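Putative branched chain amino acid ABC transporter, periplasmic amino acid-binding protein (Brucella ovis, PDB 4XFK) probably serves as the periplasmic binding component of an ABC transport system, capturing branched-chain and related amino acids for import. Local coordinates at residues F129-I140 with Y341-F352. The protein carries 1 engineered substitution. Numbering follows the deposited sequence. Where two conformers were deposited one is given.
Sequences FYHFRFSPNAAI and YSMRSDDHQAKF. With NA (sodium ion), chain E.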
loop_
_atom_site.group_PDB
_atom_site.type_symbol
_atom_site.label_atom_id
_atom_site.label_comp_id
_atom_site.label_asym_id
_atom_site.label_seq_id
_atom_site.Cartn_x
_atom_site.Cartn_y
_atom_site.Cartn_z
ATOM N N PHE A 129 13.861 -10.586 -9.109
ATOM C CA PHE A 129 13.012 -11.766 -9.070
ATOM C C PHE A 129 12.479 -12.078 -7.672
ATOM O O PHE A 129 11.390 -12.615 -7.530
ATOM C CB PHE A 129 13.763 -12.969 -9.642
ATOM C CG PHE A 129 12.946 -14.228 -9.685
ATOM C CD1 PHE A 129 12.006 -14.436 -10.683
ATOM C CD2 PHE A 129 13.129 -15.211 -8.731
ATOM C CE1 PHE A 129 11.256 -15.606 -10.720
ATOM C CE2 PHE A 129 12.393 -16.383 -8.763
ATOM C CZ PHE A 129 11.449 -16.581 -9.755
ATOM N N TYR A 130 13.240 -11.737 -6.638
ATOM C CA TYR A 130 12.860 -12.127 -5.279
ATOM C C TYR A 130 12.127 -11.030 -4.506
ATOM O O TYR A 130 11.886 -11.168 -3.311
ATOM C CB TYR A 130 14.070 -12.687 -4.511
ATOM C CG TYR A 130 14.542 -14.012 -5.080
ATOM C CD1 TYR A 130 13.930 -15.207 -4.709
ATOM C CD2 TYR A 130 15.560 -14.067 -6.027
ATOM C CE1 TYR A 130 14.344 -16.425 -5.245
ATOM C CE2 TYR A 130 15.975 -15.274 -6.569
ATOM C CZ TYR A 130 15.365 -16.446 -6.179
ATOM O OH TYR A 130 15.784 -17.645 -6.722
ATOM N N HIS A 131 11.773 -9.953 -5.202
ATOM C CA HIS A 131 10.837 -8.963 -4.688
ATOM C C HIS A 131 9.486 -9.132 -5.384
ATOM O O HIS A 131 9.418 -9.327 -6.611
ATOM C CB HIS A 131 11.361 -7.535 -4.912
ATOM C CG HIS A 131 10.301 -6.468 -4.809
ATOM N ND1 HIS A 131 9.608 -6.010 -5.908
ATOM C CD2 HIS A 131 9.817 -5.773 -3.750
ATOM C CE1 HIS A 131 8.734 -5.090 -5.531
ATOM N NE2 HIS A 131 8.843 -4.924 -4.225
ATOM N N PHE A 132 8.419 -9.044 -4.591
ATOM C CA PHE A 132 7.059 -9.027 -5.114
ATOM C C PHE A 132 6.307 -7.901 -4.439
ATOM O O PHE A 132 6.338 -7.798 -3.204
ATOM C CB PHE A 132 6.337 -10.340 -4.802
ATOM C CG PHE A 132 6.834 -11.515 -5.586
ATOM C CD1 PHE A 132 7.957 -12.213 -5.180
ATOM C CD2 PHE A 132 6.171 -11.923 -6.737
ATOM C CE1 PHE A 132 8.408 -13.305 -5.902
ATOM C CE2 PHE A 132 6.608 -13.018 -7.454
ATOM C CZ PHE A 132 7.730 -13.711 -7.042
ATOM N N ARG A 133 5.614 -7.084 -5.228
ATOM C CA ARG A 133 4.775 -6.023 -4.670
ATOM C C ARG A 133 3.297 -6.382 -4.782
ATOM O O ARG A 133 2.793 -6.679 -5.875
ATOM C CB ARG A 133 5.039 -4.664 -5.332
ATOM C CG ARG A 133 3.975 -3.639 -4.957
ATOM C CD ARG A 133 4.455 -2.204 -4.954
ATOM N NE ARG A 133 4.940 -1.753 -6.251
ATOM C CZ ARG A 133 5.733 -0.702 -6.384
ATOM N NH1 ARG A 133 6.151 -0.322 -7.585
ATOM N NH2 ARG A 133 6.119 -0.047 -5.297
ATOM N N PHE A 134 2.612 -6.353 -3.644
ATOM C CA PHE A 134 1.208 -6.763 -3.562
ATOM C C PHE A 134 0.228 -5.600 -3.461
ATOM O O PHE A 134 -0.996 -5.789 -3.492
ATOM C CB PHE A 134 1.019 -7.739 -2.396
ATOM C CG PHE A 134 1.774 -9.021 -2.582
ATOM C CD1 PHE A 134 1.202 -10.090 -3.255
ATOM C CD2 PHE A 134 3.074 -9.141 -2.122
ATOM C CE1 PHE A 134 1.900 -11.278 -3.420
ATOM C CE2 PHE A 134 3.786 -10.314 -2.301
ATOM C CZ PHE A 134 3.193 -11.385 -2.950
ATOM N N SER A 135 0.779 -4.397 -3.374
ATOM C CA SER A 135 0.002 -3.187 -3.162
ATOM C C SER A 135 -0.048 -2.345 -4.435
ATOM O O SER A 135 0.609 -2.664 -5.434
ATOM C CB SER A 135 0.671 -2.372 -2.057
ATOM O OG SER A 135 1.939 -1.919 -2.498
ATOM N N PRO A 136 -0.821 -1.245 -4.412
ATOM C CA PRO A 136 -0.664 -0.275 -5.503
ATOM C C PRO A 136 0.731 0.346 -5.521
ATOM O O PRO A 136 1.585 0.099 -4.656
ATOM C CB PRO A 136 -1.712 0.800 -5.180
ATOM C CG PRO A 136 -2.733 0.074 -4.338
ATOM C CD PRO A 136 -1.925 -0.882 -3.505
ATOM N N ASN A 137 0.955 1.147 -6.552
ATOM C CA ASN A 137 2.128 2.000 -6.638
ATOM C C ASN A 137 1.654 3.400 -7.033
ATOM O O ASN A 137 0.453 3.604 -7.260
ATOM C CB ASN A 137 3.161 1.418 -7.615
ATOM C CG ASN A 137 2.617 1.273 -9.017
ATOM O OD1 ASN A 137 2.033 2.209 -9.566
ATOM N ND2 ASN A 137 2.789 0.088 -9.602
ATOM N N ALA A 138 2.569 4.357 -7.122
ATOM C CA ALA A 138 2.172 5.738 -7.384
ATOM C C ALA A 138 1.351 5.886 -8.660
ATOM O O ALA A 138 0.402 6.668 -8.709
ATOM C CB ALA A 138 3.398 6.638 -7.448
ATOM N N ALA A 139 1.726 5.139 -9.689
ATOM C CA ALA A 139 1.035 5.233 -10.973
ATOM C C ALA A 139 -0.397 4.723 -10.871
ATOM O O ALA A 139 -1.333 5.363 -11.348
ATOM C CB ALA A 139 1.805 4.483 -12.060
ATOM N N ILE A 140 -0.568 3.570 -10.238
ATOM C CA ILE A 140 -1.897 3.005 -10.076
ATOM C C ILE A 140 -2.775 3.921 -9.213
ATOM O O ILE A 140 -3.925 4.202 -9.567
ATOM C CB ILE A 140 -1.827 1.593 -9.453
ATOM C CG1 ILE A 140 -1.058 0.632 -10.378
ATOM C CG2 ILE A 140 -3.225 1.082 -9.132
ATOM C CD1 ILE A 140 -0.749 -0.724 -9.745
ATOM N N TYR A 341 -7.180 -11.462 -7.856
ATOM C CA TYR A 341 -5.874 -10.971 -7.551
ATOM C C TYR A 341 -4.850 -11.923 -8.190
ATOM O O TYR A 341 -4.962 -13.146 -8.041
ATOM C CB TYR A 341 -5.787 -10.965 -6.042
ATOM C CG TYR A 341 -4.665 -10.189 -5.482
ATOM C CD1 TYR A 341 -3.396 -10.725 -5.473
ATOM C CD2 TYR A 341 -4.864 -8.935 -4.928
ATOM C CE1 TYR A 341 -2.352 -10.043 -4.954
ATOM C CE2 TYR A 341 -3.811 -8.230 -4.407
ATOM C CZ TYR A 341 -2.558 -8.801 -4.422
ATOM O OH TYR A 341 -1.476 -8.156 -3.915
ATOM N N SER A 342 -3.883 -11.373 -8.917
ATOM C CA SER A 342 -2.844 -12.193 -9.538
ATOM C C SER A 342 -1.538 -11.411 -9.565
ATOM O O SER A 342 -1.479 -10.290 -9.070
ATOM C CB SER A 342 -3.254 -12.634 -10.944
ATOM O OG SER A 342 -3.435 -11.523 -11.811
ATOM N N MET A 343 -0.501 -12.001 -10.147
ATOM C CA MET A 343 0.828 -11.401 -10.143
ATOM C C MET A 343 1.387 -11.308 -11.552
ATOM O O MET A 343 1.406 -12.303 -12.277
ATOM C CB MET A 343 1.774 -12.249 -9.284
ATOM C CG MET A 343 3.189 -11.696 -9.188
ATOM S SD MET A 343 3.281 -10.043 -8.466
ATOM C CE MET A 343 2.625 -10.341 -6.822
ATOM N N ARG A 344 1.854 -10.126 -11.945
ATOM C CA ARG A 344 2.487 -9.978 -13.249
ATOM C C ARG A 344 3.935 -10.448 -13.170
ATOM O O ARG A 344 4.701 -10.010 -12.313
ATOM C CB ARG A 344 2.410 -8.537 -13.721
ATOM C CG ARG A 344 3.004 -8.349 -15.100
ATOM C CD ARG A 344 2.523 -7.048 -15.713
ATOM N NE ARG A 344 2.972 -5.889 -14.938
ATOM C CZ ARG A 344 2.507 -4.657 -15.112
ATOM N NH1 ARG A 344 1.558 -4.428 -16.010
ATOM N NH2 ARG A 344 2.975 -3.659 -14.377
ATOM N N SER A 345 4.328 -11.346 -14.065
ATOM C CA SER A 345 5.649 -11.949 -13.955
ATOM C C SER A 345 6.775 -11.007 -14.373
ATOM O O SER A 345 7.884 -11.114 -13.856
ATOM C CB SER A 345 5.718 -13.236 -14.769
ATOM O OG SER A 345 5.500 -12.960 -16.133
ATOM N N ASP A 346 6.486 -10.075 -15.280
ATOM C CA ASP A 346 7.524 -9.207 -15.825
ATOM C C ASP A 346 8.242 -8.408 -14.753
ATOM O O ASP A 346 9.465 -8.228 -14.812
ATOM C CB ASP A 346 6.932 -8.208 -16.819
ATOM C CG ASP A 346 6.136 -8.863 -17.916
ATOM O OD1 ASP A 346 5.160 -9.584 -17.605
ATOM O OD2 ASP A 346 6.481 -8.637 -19.098
ATOM N N ASP A 347 7.473 -7.907 -13.790
ATOM C CA ASP A 347 7.985 -6.930 -12.838
ATOM C C ASP A 347 7.601 -7.262 -11.403
ATOM O O ASP A 347 8.063 -6.614 -10.476
ATOM C CB ASP A 347 7.518 -5.511 -13.208
ATOM C CG ASP A 347 5.996 -5.368 -13.279
ATOM O OD1 ASP A 347 5.253 -6.373 -13.209
ATOM O OD2 ASP A 347 5.538 -4.213 -13.430
ATOM N N HIS A 348 6.764 -8.280 -11.232
ATOM C CA HIS A 348 6.212 -8.633 -9.921
ATOM C C HIS A 348 5.395 -7.504 -9.283
ATOM O O HIS A 348 5.453 -7.268 -8.072
ATOM C CB HIS A 348 7.279 -9.193 -8.969
ATOM C CG HIS A 348 7.881 -10.474 -9.448
ATOM N ND1 HIS A 348 8.969 -11.062 -8.842
ATOM C CD2 HIS A 348 7.530 -11.292 -10.470
ATOM C CE1 HIS A 348 9.272 -12.180 -9.479
ATOM N NE2 HIS A 348 8.414 -12.342 -10.470
ATOM N N GLN A 349 4.615 -6.831 -10.125
ATOM C CA GLN A 349 3.544 -5.957 -9.673
ATOM C C GLN A 349 2.233 -6.746 -9.690
ATOM O O GLN A 349 1.865 -7.319 -10.718
ATOM C CB GLN A 349 3.433 -4.735 -10.595
ATOM C CG GLN A 349 2.243 -3.842 -10.304
ATOM C CD GLN A 349 2.276 -3.283 -8.889
ATOM O OE1 GLN A 349 3.244 -2.629 -8.480
ATOM N NE2 GLN A 349 1.217 -3.543 -8.131
ATOM N N ALA A 350 1.540 -6.798 -8.556
ATOM C CA ALA A 350 0.259 -7.498 -8.497
ATOM C C ALA A 350 -0.818 -6.764 -9.295
ATOM O O ALA A 350 -0.783 -5.531 -9.432
ATOM C CB ALA A 350 -0.191 -7.693 -7.057
ATOM N N LYS A 351 -1.757 -7.549 -9.824
ATOM C CA LYS A 351 -2.894 -7.065 -10.602
ATOM C C LYS A 351 -4.159 -7.267 -9.778
ATOM O O LYS A 351 -4.438 -8.380 -9.329
ATOM C CB LYS A 351 -2.997 -7.822 -11.925
ATOM C CG LYS A 351 -4.113 -7.309 -12.813
ATOM C CD LYS A 351 -3.864 -7.621 -14.278
ATOM C CE LYS A 351 -4.178 -9.048 -14.609
ATOM N NZ LYS A 351 -4.070 -9.227 -16.087
ATOM N N PHE A 352 -4.920 -6.192 -9.578
ATOM C CA PHE A 352 -6.083 -6.219 -8.696
ATOM C C PHE A 352 -6.949 -4.999 -8.989
ATOM O O PHE A 352 -6.462 -4.015 -9.537
ATOM C CB PHE A 352 -5.629 -6.191 -7.229
ATOM C CG PHE A 352 -4.570 -5.162 -6.949
ATOM C CD1 PHE A 352 -4.911 -3.817 -6.807
ATOM C CD2 PHE A 352 -3.235 -5.522 -6.869
ATOM C CE1 PHE A 352 -3.952 -2.857 -6.612
ATOM C CE2 PHE A 352 -2.260 -4.559 -6.659
ATOM C CZ PHE A 352 -2.620 -3.224 -6.524
HETATM NA NA NA E . 3.666 -13.758 -17.509
HETATM O O HOH W 1 10.265 -6.972 -8.557
HETATM O O HOH W 2 2.348 -12.354 -15.984
HETATM O O HOH W 3 4.231 -11.724 -18.741
HETATM O O HOH W 4 3.304 -15.555 -15.701
HETATM O O HOH W 5 1.727 -14.531 -18.846
HETATM O O HOH W 6 5.302 -14.959 -18.945
#
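The imidazole of His348 lies flat against the Phe132 ring in an offset stack, centroids 3.8 Å apart and planes within 6° of each other; the Phe129 ring completes the aromatic cluster, meeting His348 obliquely. With chi1 at -63°, His348 CG stands beside its own backbone N, and the ring edge is turned to the 129-131 backbone: ND1 donates to His131 O at 2.9 Å, the acceptor almost in the imidazole plane, while NE2 bonds Glu330 OE2. Histidine suits this place because it offers a flat face for stacking and two ring nitrogens for polar partners; the carboxylate of Glu330 may favour its protonated form. Met343 continues the packing, its SD at the edge of the Phe132 ring and its CE over one face of the Phe134 ring, a CH-pi contact. Beyond it, Tyr341 CE1 meets the edge of the Phe134 ring.

The backbones meet in a single beta bridge, Arg133 with Gln349, in which Arg133 N donates to His348 O and Ala350 N to Arg133 O. Gln349 uses both ends of its amide: OE1 accepts from Arg133 NE at 2.9 Å, in the carbonyl plane, and weakly from Asn137 ND2, whose amide plane is perpendicular; NE2 reaches Ser135 O at 2.9 Å. Arg133 NH2 also bonds Ala119 O. Asn137, which also bonds Asp387, caps helix 138-152 through OD1. The strand 131-133, at the edge of the parallel sheet of one lobe, thus joins the 339-343 and 350-360 strands of this periplasmic binding protein fold. Buried Arg133 NE and Ser135 O are thereby paired by one amide beside largely apolar packing.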